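Local coordinates for protein DNA polymerase III subunit beta (Helicobacter pylori 26695, PDB 4S3I) that tethers DNA polymerases and other proteins to DNA as a sliding ring, conferring processivity on them during replication, at residues 166-171 and 188-193; 211-216 and 233-238; 253-258 and 342-347. All coordinates share one frame; numbering follows the deposited sequence.

The three contacts follow one another along the chain, each closing before the next opens, and shared sheets relate them. Interaction 1 lies where the chain leaves the sheet holding strand 169-175 for strand 190-192 at one margin of a second sheet. Interaction 2 packs helix 203-212 on strand 233-238 of that second sheet; the centres of interactions 1 and 2 are about 20 Å apart. Interaction 3 pairs strands 257-262 and 338-343 at the 257-262 edge of the sheet that also holds strand 169-175, its centre about 31 Å from that of interaction 1 and about 39 Å from that of interaction 2. Interactions 1 and 2 belong to the central domain and interaction 3 to the C-terminal domain. None touches another.

Interaction 1: 166-171 and 188-193; sequences KHQTLS and ISIHST
Gln168 meets Ile188 and Ile190 where a beta hairpin, strands 158-164 and 169-175, abuts the connection from strand 179-185 to strand 190-192. The hairpin carries a G1 beta bulge: Gln168 and Thr169 both face Asp164, and Gln168 has left-handed helical backbone angles.

Two hydrogen bonds, both accepted by Gln168, tie the segments. Ile188 N donates to Gln168 O at 3.0 Å and nearly straight, 173° at the hydrogen. Ile190 N gives the second to Gln168 OE1 at 2.8 Å, approaching from above the amide carbonyl plane. Bent at chi2 (-65°), the side chain brings OE1 to Ile190 N; Gln168 OE1 then also lies 3.0 Å from Ile188 O, two acceptors with no bond between them.

Van der Waals contacts complete the interface. Ile190 runs past Gln168 in the opposite direction, with Gln168 NE2 3.7 Å from Ile190 CB. On the apolar side, Leu170 and Ile190 both lean on Phe163 of the partner hairpin strand, while Ile188 rests on Phe135 of helix 135-143. With CG1 beside its own backbone N and the chain then extended, Ile190 carries CD1 to 3.5 Å from Thr169 O.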
loop_
_atom_site.group_PDB
_atom_site.type_symbol
_atom_site.label_atom_id
_atom_site.label_comp_id
_atom_site.label_asym_id
_atom_site.label_seq_id
_atom_site.Cartn_x
_atom_site.Cartn_y
_atom_site.Cartn_z
ATOM N N LYS A 166 45.143 7.887 1.803
ATOM C CA LYS A 166 46.384 7.195 2.146
ATOM C C LYS A 166 46.146 5.713 2.378
ATOM O O LYS A 166 46.891 4.859 1.888
ATOM C CB LYS A 166 47.024 7.797 3.398
ATOM C CG LYS A 166 48.510 8.069 3.247
ATOM C CD LYS A 166 48.741 9.389 2.515
ATOM C CE LYS A 166 49.659 9.245 1.304
ATOM N NZ LYS A 166 48.955 8.660 0.125
ATOM N N HIS A 167 45.092 5.417 3.126
ATOM C CA HIS A 167 44.815 4.050 3.513
ATOM C C HIS A 167 43.782 3.404 2.594
ATOM O O HIS A 167 43.441 2.236 2.768
ATOM C CB HIS A 167 44.419 3.998 4.990
ATOM C CG HIS A 167 45.464 4.567 5.902
ATOM N ND1 HIS A 167 45.306 5.764 6.566
ATOM C CD2 HIS A 167 46.698 4.111 6.235
ATOM C CE1 HIS A 167 46.390 6.014 7.282
ATOM N NE2 HIS A 167 47.249 5.029 7.095
ATOM N N GLN A 168 43.325 4.166 1.597
ATOM C CA GLN A 168 42.372 3.671 0.607
ATOM C C GLN A 168 41.145 3.065 1.290
ATOM O O GLN A 168 40.714 1.937 0.996
ATOM C CB GLN A 168 43.042 2.675 -0.339
ATOM C CG GLN A 168 44.181 3.302 -1.170
ATOM C CD GLN A 168 43.694 4.379 -2.151
ATOM O OE1 GLN A 168 43.302 4.076 -3.281
ATOM N NE2 GLN A 168 43.730 5.638 -1.723
ATOM N N THR A 169 40.602 3.822 2.235
ATOM C CA THR A 169 39.406 3.385 2.927
ATOM C C THR A 169 38.354 4.473 2.896
ATOM O O THR A 169 38.658 5.662 3.032
ATOM C CB THR A 169 39.665 2.945 4.396
ATOM O OG1 THR A 169 39.859 4.096 5.226
ATOM C CG2 THR A 169 40.865 2.020 4.490
ATOM N N LEU A 170 37.115 4.047 2.702
ATOM C CA LEU A 170 35.978 4.942 2.756
ATOM C C LEU A 170 35.118 4.497 3.928
ATOM O O LEU A 170 34.687 3.337 3.991
ATOM C CB LEU A 170 35.179 4.857 1.458
ATOM C CG LEU A 170 33.785 5.489 1.457
ATOM C CD1 LEU A 170 33.879 6.987 1.742
ATOM C CD2 LEU A 170 33.109 5.240 0.118
ATOM N N SER A 171 34.888 5.405 4.871
ATOM C CA SER A 171 34.005 5.102 5.990
ATOM C C SER A 171 32.641 5.724 5.741
ATOM O O SER A 171 32.537 6.860 5.262
ATOM C CB SER A 171 34.588 5.612 7.308
ATOM O OG SER A 171 35.882 5.091 7.518
ATOM N N ILE A 188 39.727 0.502 -1.451
ATOM C CA ILE A 188 38.985 1.312 -2.397
ATOM C C ILE A 188 39.987 2.230 -3.074
ATOM O O ILE A 188 40.705 2.967 -2.394
ATOM C CB ILE A 188 37.953 2.177 -1.662
ATOM C CG1 ILE A 188 37.100 1.296 -0.755
ATOM C CG2 ILE A 188 37.087 2.949 -2.655
ATOM C CD1 ILE A 188 36.355 0.211 -1.510
ATOM N N SER A 189 40.058 2.175 -4.404
ATOM C CA SER A 189 40.919 3.082 -5.142
ATOM C C SER A 189 40.339 4.491 -5.052
ATOM O O SER A 189 39.367 4.813 -5.734
ATOM C CB SER A 189 41.049 2.652 -6.606
ATOM O OG SER A 189 41.723 1.419 -6.718
ATOM N N ILE A 190 40.936 5.320 -4.201
ATOM C CA ILE A 190 40.472 6.691 -4.013
ATOM C C ILE A 190 41.390 7.676 -4.712
ATOM O O ILE A 190 42.601 7.703 -4.458
ATOM C CB ILE A 190 40.376 7.053 -2.516
ATOM C CG1 ILE A 190 39.339 6.172 -1.828
ATOM C CG2 ILE A 190 40.040 8.539 -2.329
ATOM C CD1 ILE A 190 39.170 6.464 -0.333
ATOM N N HIS A 191 40.818 8.481 -5.602
ATOM C CA HIS A 191 41.563 9.581 -6.202
ATOM C C HIS A 191 41.089 10.880 -5.571
ATOM O O HIS A 191 39.902 11.200 -5.607
ATOM C CB HIS A 191 41.381 9.607 -7.720
ATOM C CG HIS A 191 41.754 8.322 -8.382
ATOM N ND1 HIS A 191 43.020 8.072 -8.872
ATOM C CD2 HIS A 191 41.034 7.195 -8.607
ATOM C CE1 HIS A 191 43.060 6.855 -9.380
ATOM N NE2 HIS A 191 41.871 6.300 -9.232
ATOM N N SER A 192 42.019 11.616 -4.974
ATOM C CA SER A 192 41.667 12.790 -4.193
ATOM C C SER A 192 42.814 13.779 -4.201
ATOM O O SER A 192 43.979 13.384 -4.233
ATOM C CB SER A 192 41.312 12.389 -2.757
ATOM O OG SER A 192 40.964 13.522 -1.986
ATOM N N THR A 193 42.487 15.065 -4.182
ATOM C CA THR A 193 43.513 16.101 -4.119
ATOM C C THR A 193 43.988 16.301 -2.677
ATOM O O THR A 193 45.101 16.763 -2.434
ATOM C CB THR A 193 43.002 17.420 -4.724
ATOM O OG1 THR A 193 41.782 17.795 -4.074
ATOM C CG2 THR A 193 42.728 17.242 -6.216
#

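Interaction 2: 211-216 and 233-238; sequences KLFYEN and HTFFTK
A helix-on-sheet interface, the recurring element of the beta sliding-ring fold, brings Leu212 and Phe213 from the C-terminal end of helix 203-212 against His233 and Phe235 of strand 233-238. Leu212 is the last helical residue and Phe213 the first to leave helical backbone angles, so helix end and exit supply one large side chain each. The strand offers His233 and Phe235, two residues apart and both directed from the strand toward the helix segment. No hydrogen bond crosses the contact; it rests on apolar and CH-pi packing.

The two methyls of Leu212 divide the work. Leu212 CD2 sits over the face of the His233 imidazole, 4.2 Å from the ring centroid and 9° off the normal, which places it almost above the centre and defines a CH-pi contact. The ring is fixed from other sides too: His233 ND1 is hydrogen-bonded to Ser57 OG of the neighbouring strand 53-60, and Tyr18 meets the imidazole edge-to-face. The other methyl, Leu212 CD1, reaches Phe235 CD1 at 3.8 Å, the two side chains crossing at about a right angle.

The far end of the Phe213 ring reaches both strand residues, CZ lying near His233 CB and Phe235 CB. Leu212 CB covers part of one face of this ring, 3.4 Å above the plane toward the rim, while Phe213 CE1 comes to 4.0 Å from His233 CB. Phe235 also packs on Ala205 and Ile209 of the helix. Its CB lies in the plane of the Phe213 ring, at the edge, 3.6 Å from Phe213 CE2.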
loop_
_atom_site.group_PDB
_atom_site.type_symbol
_atom_site.label_atom_id
_atom_site.label_comp_id
_atom_site.label_asym_id
_atom_site.label_seq_id
_atom_site.Cartn_x
_atom_site.Cartn_y
_atom_site.Cartn_z
ATOM N N LYS A 211 17.413 4.161 -5.555
ATOM C CA LYS A 211 16.501 3.781 -6.635
ATOM C C LYS A 211 17.223 3.726 -7.976
ATOM O O LYS A 211 16.769 3.061 -8.906
ATOM C CB LYS A 211 15.317 4.748 -6.739
ATOM C CG LYS A 211 14.523 4.972 -5.474
ATOM C CD LYS A 211 13.458 6.032 -5.741
ATOM C CE LYS A 211 13.068 6.789 -4.481
ATOM N NZ LYS A 211 12.149 7.934 -4.788
ATOM N N LEU A 212 18.344 4.435 -8.081
ATOM C CA LEU A 212 18.975 4.637 -9.372
ATOM C C LEU A 212 20.167 3.729 -9.598
ATOM O O LEU A 212 20.402 3.256 -10.718
ATOM C CB LEU A 212 19.427 6.091 -9.516
ATOM C CG LEU A 212 18.304 7.116 -9.630
ATOM C CD1 LEU A 212 18.816 8.529 -9.386
ATOM C CD2 LEU A 212 17.682 7.016 -11.008
ATOM N N PHE A 213 20.932 3.490 -8.539
ATOM C CA PHE A 213 22.258 2.906 -8.720
ATOM C C PHE A 213 22.438 1.638 -7.906
ATOM O O PHE A 213 21.803 1.464 -6.881
ATOM C CB PHE A 213 23.339 3.921 -8.345
ATOM C CG PHE A 213 23.272 5.204 -9.136
ATOM C CD1 PHE A 213 23.721 5.247 -10.452
ATOM C CD2 PHE A 213 22.768 6.363 -8.560
ATOM C CE1 PHE A 213 23.659 6.439 -11.196
ATOM C CE2 PHE A 213 22.703 7.559 -9.283
ATOM C CZ PHE A 213 23.145 7.596 -10.604
ATOM N N TYR A 214 23.324 0.769 -8.368
ATOM C CA TYR A 214 23.624 -0.463 -7.657
ATOM C C TYR A 214 25.133 -0.732 -7.729
ATOM O O TYR A 214 25.838 -0.672 -6.722
ATOM C CB TYR A 214 22.816 -1.613 -8.251
ATOM C CG TYR A 214 23.022 -2.925 -7.535
ATOM C CD1 TYR A 214 22.599 -3.092 -6.224
ATOM C CD2 TYR A 214 23.627 -4.000 -8.176
ATOM C CE1 TYR A 214 22.784 -4.297 -5.559
ATOM C CE2 TYR A 214 23.815 -5.209 -7.524
ATOM C CZ TYR A 214 23.390 -5.348 -6.216
ATOM O OH TYR A 214 23.572 -6.544 -5.553
ATOM N N GLU A 215 25.635 -0.994 -8.929
ATOM C CA GLU A 215 27.073 -1.115 -9.113
ATOM C C GLU A 215 27.499 -0.539 -10.460
ATOM O O GLU A 215 26.653 -0.173 -11.282
ATOM C CB GLU A 215 27.514 -2.577 -8.981
ATOM C CG GLU A 215 26.845 -3.513 -9.977
ATOM C CD GLU A 215 27.261 -4.957 -9.766
ATOM O OE1 GLU A 215 28.036 -5.214 -8.813
ATOM O OE2 GLU A 215 26.819 -5.828 -10.549
ATOM N N ASN A 216 28.810 -0.474 -10.675
ATOM C CA ASN A 216 29.385 0.084 -11.894
ATOM C C ASN A 216 28.900 1.511 -12.150
ATOM O O ASN A 216 28.187 1.785 -13.124
ATOM C CB ASN A 216 29.155 -0.842 -13.099
ATOM C CG ASN A 216 29.916 -2.161 -12.974
ATOM O OD1 ASN A 216 31.006 -2.210 -12.402
ATOM N ND2 ASN A 216 29.337 -3.236 -13.506
ATOM N N HIS A 233 22.591 7.387 -16.426
ATOM C CA HIS A 233 22.234 8.478 -15.524
ATOM C C HIS A 233 23.393 9.353 -15.067
ATOM O O HIS A 233 24.508 8.866 -14.846
ATOM C CB HIS A 233 21.560 7.919 -14.272
ATOM C CG HIS A 233 20.342 7.100 -14.547
ATOM N ND1 HIS A 233 19.215 7.620 -15.150
ATOM C CD2 HIS A 233 20.060 5.804 -14.275
ATOM C CE1 HIS A 233 18.298 6.676 -15.246
ATOM N NE2 HIS A 233 18.782 5.562 -14.721
ATOM N N THR A 234 23.114 10.648 -14.914
ATOM C CA THR A 234 23.980 11.543 -14.158
ATOM C C THR A 234 23.119 12.154 -13.061
ATOM O O THR A 234 22.177 12.895 -13.343
ATOM C CB THR A 234 24.580 12.663 -15.020
ATOM O OG1 THR A 234 25.286 12.098 -16.136
ATOM C CG2 THR A 234 25.536 13.537 -14.187
ATOM N N PHE A 235 23.433 11.820 -11.814
ATOM C CA PHE A 235 22.717 12.318 -10.657
ATOM C C PHE A 235 23.629 13.275 -9.926
ATOM O O PHE A 235 24.851 13.050 -9.863
ATOM C CB PHE A 235 22.379 11.141 -9.742
ATOM C CG PHE A 235 21.916 11.540 -8.363
ATOM C CD1 PHE A 235 20.563 11.647 -8.088
ATOM C CD2 PHE A 235 22.833 11.774 -7.333
ATOM C CE1 PHE A 235 20.120 11.995 -6.810
ATOM C CE2 PHE A 235 22.403 12.128 -6.057
ATOM C CZ PHE A 235 21.036 12.238 -5.794
ATOM N N PHE A 236 23.059 14.339 -9.369
ATOM C CA PHE A 236 23.805 15.181 -8.440
ATOM C C PHE A 236 22.984 15.550 -7.207
ATOM O O PHE A 236 21.749 15.560 -7.236
ATOM C CB PHE A 236 24.320 16.448 -9.115
ATOM C CG PHE A 236 23.312 17.568 -9.161
ATOM C CD1 PHE A 236 23.244 18.511 -8.137
ATOM C CD2 PHE A 236 22.438 17.685 -10.238
ATOM C CE1 PHE A 236 22.300 19.547 -8.174
ATOM C CE2 PHE A 236 21.511 18.718 -10.294
ATOM C CZ PHE A 236 21.437 19.647 -9.257
ATOM N N THR A 237 23.690 15.857 -6.129
ATOM C CA THR A 237 23.073 16.427 -4.942
ATOM C C THR A 237 23.992 17.451 -4.327
ATOM O O THR A 237 25.220 17.308 -4.355
ATOM C CB THR A 237 22.718 15.354 -3.878
ATOM O OG1 THR A 237 22.160 15.999 -2.721
ATOM C CG2 THR A 237 23.962 14.576 -3.461
ATOM N N LYS A 238 23.397 18.507 -3.793
ATOM C CA LYS A 238 24.166 19.425 -2.984
ATOM C C LYS A 238 24.534 18.643 -1.732
ATOM O O LYS A 238 23.795 17.741 -1.317
ATOM C CB LYS A 238 23.337 20.657 -2.626
ATOM C CG LYS A 238 24.146 21.767 -1.993
ATOM C CD LYS A 238 23.260 22.854 -1.377
ATOM C CE LYS A 238 22.441 23.619 -2.413
ATOM N NZ LYS A 238 21.762 24.821 -1.817
#

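Interaction 3: 253-258 and 342-347; sequences KEYISS and RCNEPS
One face of the Tyr255 ring is covered by Arg342 CB, 3.4 Å above the plane and displaced toward the rim; lying 3.7 Å from the ring centroid and 21° off the ring normal, Arg342 CB makes a CH-pi contact. Cys343 C sits at the edge of the same ring, in its plane. The Asn344 amide plane is only 8° from that of the ring, yet the two side chains cross at about a right angle and ND2 meets the ring obliquely. At the edge of the Arg342 guanidinium lies Ser258 OG, which accepts a hydrogen bond from Arg342 NH1 at 2.9 Å. The arginine chain is extended from CG to NE, running past Ser258, and its NE is bonded to Gln353 OE1 on strand 350-354; Ser258 and Gln353 are among the partners that hold the guanidinium.

Ser258 and Arg342 form a non-hydrogen-bonded pair in the antiparallel pairing of strands 257-262 and 338-343 in the C-terminal domain, strand 257-262 being the outermost of its sheet within this chain. A classic beta bulge lies where Ile256 and Ser257 both face Cys343. In the hydrogen-bonded pair, Ser257 N reaches Cys343 O at 3.0 Å, and Cys343 N reaches Ser257 O at 2.7 Å, both bonds close to straight.

Beyond the strand ends, the Asn344 side chain takes over the pairing with both ends of its amide. Asn344 OD1 accepts from Ile256 N at 2.8 Å, and Asn344 ND2 donates in its own amide plane to Glu254 O at 3.3 Å. Ile256 CG1 approaches Asn344 OD1 closely.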
loop_
_atom_site.group_PDB
_atom_site.type_symbol
_atom_site.label_atom_id
_atom_site.label_comp_id
_atom_site.label_asym_id
_atom_site.label_seq_id
_atom_site.Cartn_x
_atom_site.Cartn_y
_atom_site.Cartn_z
ATOM N N LYS A 253 36.575 1.553 23.599
ATOM C CA LYS A 253 37.834 0.991 23.124
ATOM C C LYS A 253 37.793 -0.524 23.184
ATOM O O LYS A 253 38.214 -1.209 22.248
ATOM C CB LYS A 253 38.995 1.510 23.966
ATOM C CG LYS A 253 38.897 2.988 24.280
ATOM C CD LYS A 253 40.075 3.454 25.119
ATOM C CE LYS A 253 40.006 4.947 25.343
ATOM N NZ LYS A 253 41.188 5.427 26.097
ATOM N N GLU A 254 37.287 -1.038 24.302
ATOM C CA GLU A 254 37.167 -2.475 24.504
ATOM C C GLU A 254 35.776 -2.813 25.014
ATOM O O GLU A 254 35.043 -1.938 25.487
ATOM C CB GLU A 254 38.199 -2.975 25.518
ATOM C CG GLU A 254 39.645 -2.883 25.064
ATOM C CD GLU A 254 40.562 -3.735 25.922
ATOM O OE1 GLU A 254 40.699 -3.435 27.130
ATOM O OE2 GLU A 254 41.129 -4.714 25.388
ATOM N N TYR A 255 35.427 -4.089 24.932
ATOM C CA TYR A 255 34.199 -4.569 25.554
ATOM C C TYR A 255 34.508 -5.690 26.532
ATOM O O TYR A 255 35.276 -6.602 26.216
ATOM C CB TYR A 255 33.207 -5.033 24.489
ATOM C CG TYR A 255 32.738 -3.906 23.605
ATOM C CD1 TYR A 255 31.646 -3.126 23.969
ATOM C CD2 TYR A 255 33.392 -3.614 22.417
ATOM C CE1 TYR A 255 31.209 -2.085 23.169
ATOM C CE2 TYR A 255 32.964 -2.572 21.606
ATOM C CZ TYR A 255 31.870 -1.816 21.991
ATOM O OH TYR A 255 31.448 -0.788 21.185
ATOM N N ILE A 256 33.919 -5.597 27.719
ATOM C CA ILE A 256 34.070 -6.617 28.747
ATOM C C ILE A 256 33.566 -7.960 28.232
ATOM O O ILE A 256 34.256 -8.975 28.332
ATOM C CB ILE A 256 33.290 -6.237 30.016
ATOM C CG1 ILE A 256 33.768 -4.880 30.547
ATOM C CG2 ILE A 256 33.436 -7.313 31.077
ATOM C CD1 ILE A 256 32.952 -4.332 31.715
ATOM N N SER A 257 32.361 -7.952 27.667
ATOM C CA SER A 257 31.737 -9.182 27.193
ATOM C C SER A 257 31.309 -9.120 25.723
ATOM O O SER A 257 30.796 -8.091 25.255
ATOM C CB SER A 257 30.544 -9.538 28.078
ATOM O OG SER A 257 30.379 -8.586 29.110
ATOM N N SER A 258 31.535 -10.225 25.011
ATOM C CA SER A 258 31.068 -10.398 23.637
ATOM C C SER A 258 30.341 -11.737 23.459
ATOM O O SER A 258 30.939 -12.804 23.620
ATOM C CB SER A 258 32.236 -10.326 22.658
ATOM O OG SER A 258 32.822 -9.040 22.651
ATOM N N ARG A 342 28.346 -6.964 21.784
ATOM C CA ARG A 342 29.454 -6.580 22.661
ATOM C C ARG A 342 28.999 -5.561 23.692
ATOM O O ARG A 342 28.433 -4.517 23.350
ATOM C CB ARG A 342 30.632 -6.004 21.857
ATOM C CG ARG A 342 31.123 -6.874 20.725
ATOM C CD ARG A 342 32.482 -6.394 20.205
ATOM N NE ARG A 342 32.813 -7.018 18.925
ATOM C CZ ARG A 342 33.352 -8.231 18.799
ATOM N NH1 ARG A 342 33.636 -8.954 19.878
ATOM N NH2 ARG A 342 33.608 -8.724 17.592
ATOM N N CYS A 343 29.270 -5.848 24.962
ATOM C CA CYS A 343 28.757 -5.024 26.057
ATOM C C CYS A 343 29.824 -4.709 27.096
ATOM O O CYS A 343 30.794 -5.456 27.266
ATOM C CB CYS A 343 27.638 -5.761 26.798
ATOM S SG CYS A 343 26.185 -6.236 25.832
ATOM N N ASN A 344 29.613 -3.606 27.804
ATOM C CA ASN A 344 30.313 -3.342 29.048
ATOM C C ASN A 344 29.261 -3.339 30.146
ATOM O O ASN A 344 28.533 -4.315 30.302
ATOM C CB ASN A 344 31.074 -2.016 28.969
ATOM C CG ASN A 344 32.226 -2.077 27.997
ATOM O OD1 ASN A 344 33.061 -2.982 28.073
ATOM N ND2 ASN A 344 32.261 -1.144 27.050
ATOM N N GLU A 345 29.148 -2.242 30.884
ATOM C CA GLU A 345 28.096 -2.121 31.893
ATOM C C GLU A 345 26.707 -1.999 31.238
ATOM O O GLU A 345 26.589 -1.518 30.103
ATOM C CB GLU A 345 28.377 -0.924 32.810
ATOM C CG GLU A 345 28.305 -1.241 34.301
ATOM C CD GLU A 345 29.117 -2.468 34.687
ATOM O OE1 GLU A 345 28.538 -3.388 35.309
ATOM O OE2 GLU A 345 30.328 -2.510 34.372
ATOM N N PRO A 346 25.652 -2.452 31.944
ATOM C CA PRO A 346 24.291 -2.413 31.399
ATOM C C PRO A 346 23.822 -1.002 31.112
ATOM O O PRO A 346 22.864 -0.841 30.358
ATOM C CB PRO A 346 23.439 -2.983 32.541
ATOM C CG PRO A 346 24.353 -3.868 33.286
ATOM C CD PRO A 346 25.705 -3.196 33.216
ATOM N N SER A 347 24.457 -0.010 31.734
ATOM C CA SER A 347 24.106 1.390 31.521
ATOM C C SER A 347 24.957 1.995 30.400
ATOM O O SER A 347 24.768 3.153 30.022
ATOM C CB SER A 347 24.314 2.183 32.810
ATOM O OG SER A 347 25.634 1.998 33.293
#